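Local coordinates for protein serine protease pet (Escherichia coli, PDB 4OM9) that probably cleaves host proteins such as alpha-fodrin as the secreted serine protease passenger domain of an enterotoxic autotransporter, at residues G429-N434 against T450-S455; V406-E411 against H436-K441. One frame throughout, in Å; residues are numbered along the deposited sequence.

Contact 1. Residues G429-N434 against T450-S455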
ATOM      1  N   GLY A 429      13.848  -6.105  -8.253  1.00 28.79           N
ATOM      2  CA  GLY A 429      15.112  -6.055  -7.540  1.00 27.48           C
ATOM      3  C   GLY A 429      15.347  -4.638  -7.031  1.00 28.52           C
ATOM      4  O   GLY A 429      14.405  -3.840  -6.979  1.00 33.71           O
ATOM      5  N   LYS A 430      16.583  -4.334  -6.643  1.00 31.85           N
ATOM      6  CA  LYS A 430      16.912  -3.058  -6.020  1.00 32.21           C
ATOM      7  C   LYS A 430      17.837  -2.219  -6.877  1.00 31.43           C
ATOM      8  O   LYS A 430      18.837  -2.728  -7.399  1.00 30.57           O
ATOM      9  CB  LYS A 430      17.566  -3.266  -4.653  1.00 34.77           C
ATOM     10  CG  LYS A 430      16.601  -3.332  -3.483  1.00 43.33           C
ATOM     11  CD  LYS A 430      17.231  -2.721  -2.225  1.00 50.34           C
ATOM     12  CE  LYS A 430      16.166  -2.489  -1.128  1.00 55.44           C
ATOM     13  NZ  LYS A 430      16.583  -1.519  -0.056  1.00 56.66           N
ATOM     14  N   LEU A 431      17.494  -0.939  -7.022  1.00 29.44           N
ATOM     15  CA  LEU A 431      18.402   0.063  -7.580  1.00 30.89           C
ATOM     16  C   LEU A 431      18.895   0.971  -6.459  1.00 31.30           C
ATOM     17  O   LEU A 431      18.113   1.720  -5.875  1.00 29.65           O
ATOM     18  CB  LEU A 431      17.731   0.902  -8.676  1.00 27.19           C
ATOM     19  CG  LEU A 431      18.623   2.069  -9.159  1.00 30.28           C
ATOM     20  CD1 LEU A 431      19.969   1.552  -9.705  1.00 29.19           C
ATOM     21  CD2 LEU A 431      17.932   2.916 -10.214  1.00 28.73           C
ATOM     22  N   ASP A 432      20.190   0.885  -6.159  1.00 32.55           N
ATOM     23  CA  ASP A 432      20.827   1.711  -5.128  1.00 27.37           C
ATOM     24  C   ASP A 432      21.566   2.874  -5.788  1.00 29.07           C
ATOM     25  O   ASP A 432      22.622   2.682  -6.424  1.00 28.87           O
ATOM     26  CB  ASP A 432      21.773   0.863  -4.272  1.00 30.08           C
ATOM     27  CG  ASP A 432      22.448   1.653  -3.161  1.00 30.70           C
ATOM     28  OD1 ASP A 432      22.110   2.835  -2.938  1.00 31.87           O
ATOM     29  OD2 ASP A 432      23.327   1.082  -2.486  1.00 36.15           O
ATOM     30  N   LEU A 433      21.002   4.075  -5.651  1.00 31.64           N
ATOM     31  CA  LEU A 433      21.561   5.271  -6.283  1.00 32.09           C
ATOM     32  C   LEU A 433      22.880   5.614  -5.635  1.00 32.47           C
ATOM     33  O   LEU A 433      23.678   6.349  -6.206  1.00 33.97           O
ATOM     34  CB  LEU A 433      20.601   6.471  -6.183  1.00 29.93           C
ATOM     35  CG  LEU A 433      19.205   6.282  -6.775  1.00 30.08           C
ATOM     36  CD1 LEU A 433      18.408   7.551  -6.697  1.00 26.83           C
ATOM     37  CD2 LEU A 433      19.268   5.819  -8.196  1.00 26.22           C
ATOM     38  N   ASN A 434      23.096   5.094  -4.433  1.00 29.22           N
ATOM     39  CA  ASN A 434      24.403   5.147  -3.787  1.00 31.23           C
ATOM     40  C   ASN A 434      25.023   6.555  -3.781  1.00 33.67           C
ATOM     41  O   ASN A 434      26.183   6.745  -4.156  1.00 32.99           O
ATOM     42  CB  ASN A 434      25.336   4.153  -4.475  1.00 30.12           C
ATOM     43  CG  ASN A 434      26.670   4.034  -3.782  1.00 34.18           C
ATOM     44  OD1 ASN A 434      26.759   4.230  -2.559  1.00 35.43           O
ATOM     45  ND2 ASN A 434      27.733   3.747  -4.559  1.00 31.32           N
ATOM     46  N   THR A 450      10.107  -4.186  -6.985  1.00 26.42           N
ATOM     47  CA  THR A 450      11.141  -3.205  -7.293  1.00 28.84           C
ATOM     48  C   THR A 450      11.226  -2.094  -6.238  1.00 32.33           C
ATOM     49  O   THR A 450      10.206  -1.524  -5.823  1.00 32.99           O
ATOM     50  CB  THR A 450      10.892  -2.544  -8.675  1.00 26.79           C
ATOM     51  OG1 THR A 450      10.967  -3.536  -9.700  1.00 27.49           O
ATOM     52  CG2 THR A 450      11.901  -1.444  -8.954  1.00 26.79           C
ATOM     53  N   THR A 451      12.446  -1.789  -5.810  1.00 28.72           N
ATOM     54  CA  THR A 451      12.672  -0.662  -4.930  1.00 30.54           C
ATOM     55  C   THR A 451      13.880   0.145  -5.412  1.00 31.79           C
ATOM     56  O   THR A 451      14.914  -0.409  -5.830  1.00 31.60           O
ATOM     57  CB  THR A 451      12.900  -1.108  -3.483  1.00 32.25           C
ATOM     58  OG1 THR A 451      11.851  -2.002  -3.090  1.00 34.00           O
ATOM     59  CG2 THR A 451      12.923   0.110  -2.543  1.00 33.01           C
ATOM     60  N   ILE A 452      13.721   1.463  -5.387  1.00 25.57           N
ATOM     61  CA  ILE A 452      14.822   2.378  -5.648  1.00 25.56           C
ATOM     62  C   ILE A 452      15.213   2.925  -4.311  1.00 28.12           C
ATOM     63  O   ILE A 452      14.372   3.428  -3.582  1.00 28.97           O
ATOM     64  CB  ILE A 452      14.423   3.486  -6.621  1.00 25.15           C
ATOM     65  CG1 ILE A 452      14.126   2.868  -7.996  1.00 25.06           C
ATOM     66  CG2 ILE A 452      15.506   4.568  -6.688  1.00 25.47           C
ATOM     67  CD1 ILE A 452      13.588   3.840  -9.033  1.00 24.79           C
ATOM     68  N   THR A 453      16.478   2.775  -3.961  1.00 28.28           N
ATOM     69  CA  THR A 453      16.942   3.138  -2.631  1.00 29.49           C
ATOM     70  C   THR A 453      18.230   3.948  -2.676  1.00 29.76           C
ATOM     71  O   THR A 453      18.745   4.274  -3.746  1.00 28.09           O
ATOM     72  CB  THR A 453      17.187   1.885  -1.770  1.00 31.23           C
ATOM     73  OG1 THR A 453      17.355   2.287  -0.405  1.00 37.07           O
ATOM     74  CG2 THR A 453      18.466   1.126  -2.257  1.00 33.58           C
ATOM     75  N   ASN A 454      18.752   4.277  -1.505  1.00 30.63           N
ATOM     76  CA  ASN A 454      20.087   4.833  -1.423  1.00 33.85           C
ATOM     77  C   ASN A 454      20.731   4.487  -0.093  1.00 38.15           C
ATOM     78  O   ASN A 454      20.354   5.029   0.944  1.00 33.88           O
ATOM     79  CB  ASN A 454      20.071   6.339  -1.617  1.00 33.31           C
ATOM     80  CG  ASN A 454      21.419   6.968  -1.323  1.00 40.63           C
ATOM     81  OD1 ASN A 454      22.453   6.368  -1.593  1.00 41.05           O
ATOM     82  ND2 ASN A 454      21.415   8.164  -0.732  1.00 36.77           N
ATOM     83  N   SER A 455      21.704   3.579  -0.145  1.00 31.63           N
ATOM     84  CA  SER A 455      22.336   3.021   1.039  1.00 32.57           C
ATOM     85  C   SER A 455      23.395   3.950   1.609  1.00 34.70           C
ATOM     86  O   SER A 455      23.963   3.683   2.665  1.00 39.16           O
ATOM     87  CB  SER A 455      22.956   1.648   0.705  1.00 33.70           C
ATOM     88  OG  SER A 455      23.952   1.742  -0.313  1.00 30.70           O
TER
HETATM   89  O   HOH W   1      26.654   3.204  -0.208  1.00 34.42           O

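Contact 2. Residues V406-E411 against H436-K441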
ATOM      1  N   VAL A 406      21.206  -3.661  -8.252  1.00 26.77           N
ATOM      2  CA  VAL A 406      22.018  -2.860  -9.143  1.00 25.60           C
ATOM      3  C   VAL A 406      22.446  -1.569  -8.430  1.00 28.62           C
ATOM      4  O   VAL A 406      21.608  -0.829  -7.899  1.00 27.92           O
ATOM      5  CB  VAL A 406      21.262  -2.526 -10.422  1.00 23.63           C
ATOM      6  CG1 VAL A 406      22.096  -1.564 -11.301  1.00 24.45           C
ATOM      7  CG2 VAL A 406      20.948  -3.785 -11.166  1.00 22.80           C
ATOM      8  N   GLN A 407      23.745  -1.293  -8.417  1.00 29.64           N
ATOM      9  CA  GLN A 407      24.260  -0.190  -7.628  1.00 28.03           C
ATOM     10  C   GLN A 407      25.101   0.784  -8.443  1.00 28.26           C
ATOM     11  O   GLN A 407      26.087   0.395  -9.054  1.00 29.56           O
ATOM     12  CB  GLN A 407      25.098  -0.701  -6.450  1.00 28.48           C
ATOM     13  CG  GLN A 407      25.700   0.459  -5.647  1.00 31.77           C
ATOM     14  CD  GLN A 407      26.612   0.023  -4.534  1.00 38.87           C
ATOM     15  OE1 GLN A 407      27.794  -0.236  -4.757  1.00 41.09           O
ATOM     16  NE2 GLN A 407      26.081  -0.041  -3.323  1.00 36.18           N
ATOM     17  N   LEU A 408      24.708   2.056  -8.428  1.00 29.03           N
ATOM     18  CA  LEU A 408      25.452   3.106  -9.115  1.00 31.59           C
ATOM     19  C   LEU A 408      26.744   3.441  -8.395  1.00 33.67           C
ATOM     20  O   LEU A 408      26.752   3.588  -7.181  1.00 32.09           O
ATOM     21  CB  LEU A 408      24.598   4.360  -9.243  1.00 30.45           C
ATOM     22  CG  LEU A 408      23.210   4.099  -9.819  1.00 30.42           C
ATOM     23  CD1 LEU A 408      22.519   5.397 -10.169  1.00 26.38           C
ATOM     24  CD2 LEU A 408      23.315   3.225 -11.045  1.00 28.43           C
ATOM     25  N   ASN A 409      27.840   3.572  -9.144  1.00 34.34           N
ATOM     26  CA  ASN A 409      29.126   3.923  -8.544  1.00 32.97           C
ATOM     27  C   ASN A 409      30.001   4.754  -9.477  1.00 40.75           C
ATOM     28  O   ASN A 409      31.213   4.561  -9.545  1.00 41.81           O
ATOM     29  CB  ASN A 409      29.870   2.659  -8.128  1.00 34.31           C
ATOM     30  CG  ASN A 409      30.991   2.935  -7.141  1.00 32.75           C
ATOM     31  OD1 ASN A 409      30.816   3.659  -6.163  1.00 36.71           O
ATOM     32  ND2 ASN A 409      32.160   2.364  -7.404  1.00 36.46           N
ATOM     33  N   ALA A 410      29.379   5.670 -10.214  1.00 37.57           N
ATOM     34  CA  ALA A 410      30.093   6.572 -11.119  1.00 36.25           C
ATOM     35  C   ALA A 410      29.069   7.568 -11.624  1.00 36.94           C
ATOM     36  O   ALA A 410      27.882   7.363 -11.418  1.00 38.20           O
ATOM     37  CB  ALA A 410      30.752   5.802 -12.288  1.00 32.49           C
ATOM     38  N   GLU A 411      29.504   8.636 -12.276  1.00 40.76           N
ATOM     39  CA  GLU A 411      28.564   9.631 -12.789  1.00 39.92           C
ATOM     40  C   GLU A 411      27.914   9.115 -14.061  1.00 37.65           C
ATOM     41  O   GLU A 411      28.580   8.499 -14.883  1.00 39.20           O
ATOM     42  CB  GLU A 411      29.259  10.969 -13.066  1.00 40.30           C
ATOM     43  CG  GLU A 411      30.174  11.468 -11.951  1.00 47.00           C
ATOM     44  CD  GLU A 411      29.443  12.295 -10.896  1.00 57.46           C
ATOM     45  OE1 GLU A 411      29.296  13.536 -11.086  1.00 56.63           O
ATOM     46  OE2 GLU A 411      29.033  11.699  -9.873  1.00 51.98           O
ATOM     47  N   HIS A 436      24.286   9.040  -5.665  1.00 36.69           N
ATOM     48  CA  HIS A 436      24.112   9.705  -6.960  1.00 37.62           C
ATOM     49  C   HIS A 436      22.667  10.178  -7.176  1.00 39.77           C
ATOM     50  O   HIS A 436      21.731   9.610  -6.612  1.00 37.98           O
ATOM     51  CB  HIS A 436      24.524   8.771  -8.096  1.00 36.57           C
ATOM     52  CG  HIS A 436      25.948   8.324  -8.018  1.00 42.74           C
ATOM     53  ND1 HIS A 436      27.001   9.082  -8.514  1.00 42.90           N
ATOM     54  CD2 HIS A 436      26.512   7.212  -7.492  1.00 40.18           C
ATOM     55  CE1 HIS A 436      28.136   8.453  -8.293  1.00 44.06           C
ATOM     56  NE2 HIS A 436      27.870   7.309  -7.678  1.00 41.36           N
ATOM     57  N   ASN A 437      22.502  11.219  -7.989  1.00 35.52           N
ATOM     58  CA  ASN A 437      21.189  11.698  -8.407  1.00 31.22           C
ATOM     59  C   ASN A 437      20.840  11.060  -9.739  1.00 29.54           C
ATOM     60  O   ASN A 437      21.676  11.013 -10.641  1.00 33.33           O
ATOM     61  CB  ASN A 437      21.163  13.233  -8.538  1.00 33.52           C
ATOM     62  CG  ASN A 437      21.554  13.969  -7.238  1.00 33.92           C
ATOM     63  OD1 ASN A 437      21.308  13.495  -6.131  1.00 34.72           O
ATOM     64  ND2 ASN A 437      22.156  15.151  -7.388  1.00 42.23           N
ATOM     65  N   GLN A 438      19.628  10.556  -9.883  1.00 34.07           N
ATOM     66  CA  GLN A 438      19.208   9.963 -11.146  1.00 31.32           C
ATOM     67  C   GLN A 438      17.836  10.459 -11.572  1.00 29.18           C
ATOM     68  O   GLN A 438      16.938  10.633 -10.760  1.00 28.56           O
ATOM     69  CB  GLN A 438      19.188   8.435 -11.069  1.00 26.49           C
ATOM     70  CG  GLN A 438      18.694   7.774 -12.374  1.00 27.06           C
ATOM     71  CD  GLN A 438      19.703   7.883 -13.532  1.00 30.13           C
ATOM     72  OE1 GLN A 438      20.908   7.674 -13.335  1.00 31.43           O
ATOM     73  NE2 GLN A 438      19.212   8.202 -14.742  1.00 26.69           N
ATOM     74  N   THR A 439      17.704  10.682 -12.870  1.00 31.48           N
ATOM     75  CA  THR A 439      16.480  11.189 -13.461  1.00 32.64           C
ATOM     76  C   THR A 439      15.865  10.156 -14.375  1.00 29.72           C
ATOM     77  O   THR A 439      16.560   9.554 -15.188  1.00 31.00           O
ATOM     78  CB  THR A 439      16.742  12.455 -14.280  1.00 33.74           C
ATOM     79  OG1 THR A 439      17.335  13.457 -13.442  1.00 36.55           O
ATOM     80  CG2 THR A 439      15.446  12.961 -14.906  1.00 36.19           C
ATOM     81  N   PHE A 440      14.565   9.955 -14.233  1.00 28.18           N
ATOM     82  CA  PHE A 440      13.803   9.173 -15.181  1.00 28.36           C
ATOM     83  C   PHE A 440      12.651  10.015 -15.717  1.00 26.37           C
ATOM     84  O   PHE A 440      11.968  10.716 -14.960  1.00 27.95           O
ATOM     85  CB  PHE A 440      13.215   7.900 -14.545  1.00 26.25           C
ATOM     86  CG  PHE A 440      14.204   7.022 -13.821  1.00 25.18           C
ATOM     87  CD1 PHE A 440      14.645   7.347 -12.550  1.00 25.29           C
ATOM     88  CD2 PHE A 440      14.606   5.802 -14.377  1.00 24.86           C
ATOM     89  CE1 PHE A 440      15.513   6.516 -11.866  1.00 25.13           C
ATOM     90  CE2 PHE A 440      15.464   4.960 -13.702  1.00 24.65           C
ATOM     91  CZ  PHE A 440      15.925   5.322 -12.444  1.00 24.82           C
ATOM     92  N   LYS A 441      12.423   9.949 -17.013  1.00 26.57           N
ATOM     93  CA  LYS A 441      11.142  10.323 -17.546  1.00 26.97           C
ATOM     94  C   LYS A 441      10.092   9.360 -16.945  1.00 30.78           C
ATOM     95  O   LYS A 441       9.014   9.778 -16.525  1.00 30.85           O
ATOM     96  CB  LYS A 441      11.170  10.236 -19.063  1.00 30.63           C
ATOM     97  CG  LYS A 441      10.029  10.903 -19.780  1.00 37.99           C
ATOM     98  CD  LYS A 441      10.477  12.202 -20.450  1.00 44.60           C
ATOM     99  CE  LYS A 441       9.496  12.580 -21.559  1.00 54.78           C
ATOM    100  NZ  LYS A 441       8.060  12.362 -21.146  1.00 54.21           N
TER
HETATM  101  O   HOH W   2      26.385  11.704  -9.633  1.00 42.82           O

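Contact 1. Residues G429-N434 against T450-S455
The carboxylate of D432 is gripped on both faces: the backbone N-H of S455 comes to OD1 from one side of its plane, and the N-H of N434 from the other. This happens where two neighbouring coils of the beta-helix leave their parallel strands, 429-432 and 451-453, and turn a corner. The cross-coil bond, S455 N to D432 OD1, is 2.9 Å long and fairly straight (163°); the local one, N434 N to D432 OD1 at 2.9 Å, closes an Asx turn. D432 can serve both because CG stands anti to its own N (chi1 -179°), carrying the carboxylate onward toward the corner. A short acid suits the place, since one oxygen can accept from two backbone N-H groups, one local and one from the next coil. OD2 also takes a bond from Q407 NE2 on the preceding coil, which limits rotation of the group.

Ahead of the corner, K430, L431 and D432 lie level with T451, I452 and T453 in parallel register. L431 pairs across through both N, to T451 O (2.9 Å), and O, from T453 N (2.7 Å); G429 O and L433 N continue the pattern at either end. Leucine and isoleucine fit the buried face, where L431 CB meets I452 CG1 at 4.2 Å and I452 CG2 crosses L433 CG, just past the strand end. On the other face K430 crosses T453 obliquely, with CD near its CG2, and its NZ has a long, weak ion pair with D478, which also binds T453 OG1. The amide of N454 is bonded at both ends: ND2 to N480 O and K459 O, OD1 from G435 N and N456 N. N434 ND2 bonds to L408 O, while one water donates to N434 OD1 at 2.6 Å and to S455 OG at 3.1 Å.

Contact 2. Residues V406-E411 against H436-K441
H436 opens the second segment by laying its imidazole into the bend that N409-E411 makes after strand 404-408. Its CG lies anti to the carbonyl carbon (chi1 -60°), which carries the ring across to that bend. A410 O sits over one face, displaced toward the rim, with CE1 as its nearest ring atom at 3.3 Å. L408 meets the ring with both backbone and side chain: its O is near the edge, 3.6 Å from CD2, and its CB is 3.9 Å from the same carbon. E411 comes to another part of the ring's edge. Its chain bends at chi2 (-87°) and brings OE2 into the ring plane, 3.6 Å from ND1, with the carboxylate turned 56° from the imidazole. A water joins them, donating to E411 OE2 at 2.7 Å and lying 2.9 Å from H436 ND1. The backbone O of H436 is held by S461 OG of the following coil.

After N437, whose OD1 accepts from V462 N, the chain enters strand 438-440 at Q438, on another face of the right-handed beta-helix. The NE2 of Q438 donates to the carbonyl of the next residue, T439 O, at 3.0 Å, while OE1 stays 4.2 Å from L408 CD1, a loose touch beside the leucine. Farther on, F440 packs against L431 and L463.

Histidine suits this corner because one flat group offers carbon edges to a leucine and a polar nitrogen to water. The water provides a polar link between H436 ND1 and E411 OE2. The nearby carboxylate of E411 may raise the share of protonated imidazole, though its pull is probably moderated by solvent at this surface, and the geometry does not settle the charge.

In the fold
The two contacts lie about 9 Å apart, centre to centre, on consecutive coils of the beta-helix stem. Strand 404-408 of contact 2 borders strand 429-432 of contact 1 in one sheet, and K430 O probably accepts from V406 N at 2.7 Å. At the corner, N434 ND2 reaches L408 O at 2.8 Å, a probable hydrogen bond that ties the Asx-turn region of contact 1 to the bend around H436. After that corner the chain passes from one helix face to the next, so contact 1 joins strands within a face whereas contact 2 spans the corner. Neither contact includes a bound ligand; both belong to the elongated stem that accompanies the protease fold.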